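Local coordinates for protein beta sliding clamp (PDB 5WCE) that forms a ring-shaped head-to-tail homodimer around DNA and probably tethers DNA polymerases and other proteins to it for processive replication, at residues N265-A277 with C341-A354. Numbering follows the deposited sequence.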
# COMPACT_ATOMS: atom_id res chain seq x y z
N ASN A 265 -27.83 -31.50 1.72
CA ASN A 265 -27.81 -31.03 0.32
C ASN A 265 -27.36 -32.16 -0.62
O ASN A 265 -26.29 -32.68 -0.46
CB ASN A 265 -26.87 -29.82 0.13
CG ASN A 265 -27.47 -28.51 0.62
OD1 ASN A 265 -28.50 -28.50 1.31
ND2 ASN A 265 -26.80 -27.37 0.29
N ALA A 266 -28.18 -32.51 -1.61
CA ALA A 266 -27.98 -33.76 -2.39
C ALA A 266 -27.40 -33.51 -3.79
O ALA A 266 -26.93 -34.47 -4.39
CB ALA A 266 -29.31 -34.51 -2.51
N LYS A 267 -27.41 -32.29 -4.30
CA LYS A 267 -26.82 -32.00 -5.62
C LYS A 267 -25.32 -31.73 -5.40
O LYS A 267 -24.92 -30.63 -4.98
CB LYS A 267 -27.47 -30.82 -6.31
CG LYS A 267 -28.93 -31.03 -6.62
CD LYS A 267 -29.53 -29.78 -7.24
CE LYS A 267 -30.94 -30.03 -7.78
NZ LYS A 267 -31.85 -30.11 -6.62
N ILE A 268 -24.51 -32.76 -5.63
CA ILE A 268 -23.10 -32.69 -5.29
C ILE A 268 -22.33 -32.54 -6.56
O ILE A 268 -22.56 -33.26 -7.50
CB ILE A 268 -22.66 -33.93 -4.50
CG1 ILE A 268 -23.52 -34.01 -3.21
CG2 ILE A 268 -21.16 -33.85 -4.21
CD1 ILE A 268 -23.27 -35.18 -2.33
N LEU A 269 -21.38 -31.59 -6.55
CA LEU A 269 -20.59 -31.26 -7.69
C LEU A 269 -19.12 -31.10 -7.24
O LEU A 269 -18.87 -30.47 -6.24
CB LEU A 269 -21.19 -29.93 -8.19
CG LEU A 269 -20.65 -29.13 -9.32
CD1 LEU A 269 -21.79 -28.24 -9.81
CD2 LEU A 269 -19.37 -28.36 -8.92
N THR A 270 -18.20 -31.63 -8.01
CA THR A 270 -16.77 -31.46 -7.75
C THR A 270 -16.12 -30.76 -8.94
O THR A 270 -16.47 -30.99 -10.13
CB THR A 270 -16.07 -32.80 -7.48
OG1 THR A 270 -16.71 -33.47 -6.38
CG2 THR A 270 -14.64 -32.56 -7.02
N LEU A 271 -15.16 -29.90 -8.63
CA LEU A 271 -14.50 -29.16 -9.68
C LEU A 271 -13.02 -28.88 -9.36
O LEU A 271 -12.55 -29.01 -8.19
CB LEU A 271 -15.30 -27.89 -9.97
CG LEU A 271 -15.58 -26.88 -8.84
CD1 LEU A 271 -14.30 -26.16 -8.36
CD2 LEU A 271 -16.59 -25.84 -9.27
N ASP A 272 -12.32 -28.49 -10.41
CA ASP A 272 -10.94 -28.00 -10.32
C ASP A 272 -10.97 -26.59 -9.76
O ASP A 272 -11.37 -25.63 -10.44
CB ASP A 272 -10.29 -28.05 -11.71
CG ASP A 272 -8.87 -27.58 -11.72
OD1 ASP A 272 -8.46 -26.68 -11.02
OD2 ASP A 272 -8.13 -28.07 -12.57
N ASN A 273 -10.55 -26.45 -8.50
CA ASN A 273 -10.71 -25.22 -7.74
C ASN A 273 -9.93 -24.08 -8.33
O ASN A 273 -10.43 -22.95 -8.39
CB ASN A 273 -10.29 -25.44 -6.30
CG ASN A 273 -10.51 -24.22 -5.43
OD1 ASN A 273 -11.66 -23.87 -5.16
ND2 ASN A 273 -9.41 -23.60 -4.92
N ASP A 274 -8.69 -24.34 -8.73
CA ASP A 274 -7.87 -23.27 -9.32
C ASP A 274 -8.47 -22.79 -10.65
O ASP A 274 -8.60 -21.60 -10.84
CB ASP A 274 -6.43 -23.72 -9.54
CG ASP A 274 -5.53 -22.54 -10.01
OD1 ASP A 274 -5.48 -21.49 -9.33
OD2 ASP A 274 -4.94 -22.65 -11.08
N LEU A 275 -8.85 -23.70 -11.53
CA LEU A 275 -9.42 -23.29 -12.82
C LEU A 275 -10.73 -22.52 -12.58
O LEU A 275 -10.97 -21.47 -13.17
CB LEU A 275 -9.63 -24.46 -13.75
CG LEU A 275 -10.44 -24.11 -15.01
CD1 LEU A 275 -9.76 -23.00 -15.84
CD2 LEU A 275 -10.73 -25.36 -15.82
N PHE A 276 -11.55 -23.00 -11.66
CA PHE A 276 -12.84 -22.36 -11.40
C PHE A 276 -12.66 -20.96 -10.83
O PHE A 276 -13.29 -20.03 -11.28
CB PHE A 276 -13.71 -23.25 -10.48
CG PHE A 276 -15.04 -22.66 -10.15
CD1 PHE A 276 -16.06 -22.68 -11.08
CD2 PHE A 276 -15.30 -22.16 -8.89
CE1 PHE A 276 -17.31 -22.17 -10.76
CE2 PHE A 276 -16.56 -21.70 -8.55
CZ PHE A 276 -17.56 -21.67 -9.52
N ALA A 277 -11.78 -20.83 -9.84
CA ALA A 277 -11.50 -19.56 -9.24
C ALA A 277 -10.99 -18.54 -10.30
O ALA A 277 -11.41 -17.39 -10.31
CB ALA A 277 -10.47 -19.72 -8.12
N CYS A 341 -12.89 -20.30 -2.40
CA CYS A 341 -11.91 -20.98 -3.23
C CYS A 341 -10.47 -20.71 -2.72
O CYS A 341 -9.61 -21.58 -2.79
CB CYS A 341 -12.02 -20.55 -4.70
SG CYS A 341 -13.58 -21.08 -5.46
N GLY A 342 -10.24 -19.52 -2.19
CA GLY A 342 -8.94 -19.15 -1.56
C GLY A 342 -8.54 -19.95 -0.33
O GLY A 342 -7.39 -19.96 0.02
N GLN A 343 -9.49 -20.61 0.33
CA GLN A 343 -9.22 -21.44 1.50
C GLN A 343 -9.00 -22.89 1.18
O GLN A 343 -8.43 -23.59 1.99
CB GLN A 343 -10.37 -21.33 2.51
CG GLN A 343 -10.52 -19.94 3.09
CD GLN A 343 -9.28 -19.52 3.86
OE1 GLN A 343 -8.59 -20.36 4.47
NE2 GLN A 343 -8.94 -18.25 3.77
N ILE A 344 -9.39 -23.32 0.00
CA ILE A 344 -9.33 -24.72 -0.34
C ILE A 344 -7.85 -25.09 -0.51
O ILE A 344 -7.11 -24.40 -1.21
CB ILE A 344 -10.14 -24.96 -1.65
CG1 ILE A 344 -11.64 -24.69 -1.39
CG2 ILE A 344 -9.89 -26.32 -2.23
CD1 ILE A 344 -12.32 -25.53 -0.34
N ALA A 345 -7.44 -26.19 0.13
CA ALA A 345 -6.00 -26.51 0.29
C ALA A 345 -5.44 -27.38 -0.83
O ALA A 345 -4.22 -27.54 -0.91
CB ALA A 345 -5.78 -27.18 1.65
N GLY A 346 -6.30 -28.03 -1.62
CA GLY A 346 -5.84 -28.93 -2.68
C GLY A 346 -6.44 -28.59 -4.03
O GLY A 346 -7.08 -27.57 -4.16
N PRO A 347 -6.34 -29.51 -4.99
CA PRO A 347 -6.79 -29.13 -6.33
C PRO A 347 -8.31 -29.12 -6.53
O PRO A 347 -8.77 -28.42 -7.41
CB PRO A 347 -6.11 -30.15 -7.24
CG PRO A 347 -5.86 -31.33 -6.37
CD PRO A 347 -5.54 -30.74 -5.01
N GLN A 348 -9.06 -29.92 -5.78
CA GLN A 348 -10.52 -29.93 -5.94
C GLN A 348 -11.29 -29.20 -4.85
O GLN A 348 -10.86 -29.10 -3.72
CB GLN A 348 -11.07 -31.34 -6.02
CG GLN A 348 -10.31 -32.25 -6.96
CD GLN A 348 -11.22 -33.22 -7.69
OE1 GLN A 348 -11.58 -34.30 -7.15
NE2 GLN A 348 -11.57 -32.85 -8.94
N ALA A 349 -12.47 -28.72 -5.23
CA ALA A 349 -13.43 -28.26 -4.26
C ALA A 349 -14.71 -29.02 -4.56
O ALA A 349 -15.01 -29.34 -5.70
CB ALA A 349 -13.65 -26.76 -4.34
N GLU A 350 -15.43 -29.32 -3.50
CA GLU A 350 -16.73 -29.98 -3.58
C GLU A 350 -17.80 -29.04 -3.09
O GLU A 350 -17.73 -28.53 -1.92
CB GLU A 350 -16.76 -31.28 -2.77
CG GLU A 350 -18.09 -32.01 -2.77
CD GLU A 350 -18.05 -33.29 -1.92
OE1 GLU A 350 -17.06 -33.98 -1.95
OE2 GLU A 350 -19.01 -33.58 -1.17
N PHE A 351 -18.83 -28.87 -3.92
CA PHE A 351 -19.98 -28.05 -3.60
C PHE A 351 -21.19 -28.94 -3.44
O PHE A 351 -21.41 -29.88 -4.26
CB PHE A 351 -20.27 -27.07 -4.74
CG PHE A 351 -19.30 -25.96 -4.85
CD1 PHE A 351 -17.98 -26.21 -5.32
CD2 PHE A 351 -19.67 -24.66 -4.57
CE1 PHE A 351 -17.08 -25.15 -5.47
CE2 PHE A 351 -18.77 -23.63 -4.71
CZ PHE A 351 -17.47 -23.89 -5.11
N ARG A 352 -21.99 -28.65 -2.43
CA ARG A 352 -23.28 -29.35 -2.20
C ARG A 352 -24.43 -28.36 -2.20
O ARG A 352 -24.54 -27.49 -1.32
CB ARG A 352 -23.25 -30.15 -0.91
CG ARG A 352 -22.03 -31.06 -0.85
CD ARG A 352 -22.14 -32.06 0.30
NE ARG A 352 -20.91 -32.82 0.39
CZ ARG A 352 -20.54 -33.55 1.44
NH1 ARG A 352 -21.32 -33.64 2.52
NH2 ARG A 352 -19.39 -34.22 1.43
N PHE A 353 -25.32 -28.50 -3.17
CA PHE A 353 -26.44 -27.60 -3.37
C PHE A 353 -27.76 -28.30 -3.05
O PHE A 353 -27.85 -29.54 -3.13
CB PHE A 353 -26.53 -27.17 -4.85
CG PHE A 353 -25.30 -26.51 -5.42
CD1 PHE A 353 -24.30 -27.25 -6.02
CD2 PHE A 353 -25.18 -25.13 -5.42
CE1 PHE A 353 -23.18 -26.64 -6.58
CE2 PHE A 353 -24.04 -24.52 -6.00
CZ PHE A 353 -23.06 -25.27 -6.57
N ALA A 354 -28.74 -27.52 -2.65
CA ALA A 354 -30.13 -28.02 -2.52
C ALA A 354 -30.93 -27.29 -3.61
O ALA A 354 -30.83 -27.69 -4.76
CB ALA A 354 -30.69 -27.82 -1.14
O HOH W 1 -15.73 -34.67 -4.03
O HOH W 2 -7.15 -26.91 -8.68
O HOH W 3 -6.94 -24.98 -5.20
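Asn273, in the first turn of helix 273-284, reaches Cys341 of helix 334-343: its ND2 donates to Cys341 O over 2.9 Å, nearly straight at 167° and close to the amide plane. With CG anti to the backbone N (chi1 -176°), the amide lies between Cys341 and Ile344, and a water links the same ND2 to Gly346 O. Asn273 N also bonds Pro347 O, so this one residue binds the connection between helix 334-343 and strand 348-353 at Cys341 and at Pro347.

Beyond it, strands 267-272 and 348-353 pair antiparallel, with axes 4.7 Å apart. On the face turned to the helices, Leu271 CD2 sits 3.9 Å from Phe351 CE1 and also covers one face of the Phe276 ring, off-centre toward the rim. Cys341 SG meets that ring at its edge, 4.0 Å from Phe276 CD2. Leu269 CD1 approaches Phe353 CE1 at 3.9 Å.

The opposite face, with Ile268, Thr270, Glu350 and Arg352, is mixed: Arg352 grips Glu350 OE2 side-on through NE (2.6 Å) and NH2 in a salt bridge, while Ile268 CG2 packs on Glu350. At the far end Ala266 and Lys267 face Phe353 in a classic beta bulge, and Asn265 ND2 donates to Arg352 O (2.8 Å, 178°) from above its carbonyl plane.

This strand pair of the C-terminal clamp domain combines apolar helix-to-sheet packing with a salt-bridged, partly apolar opposite face; Asn273 OD1, buried without a polar partner, is a probable energetic cost.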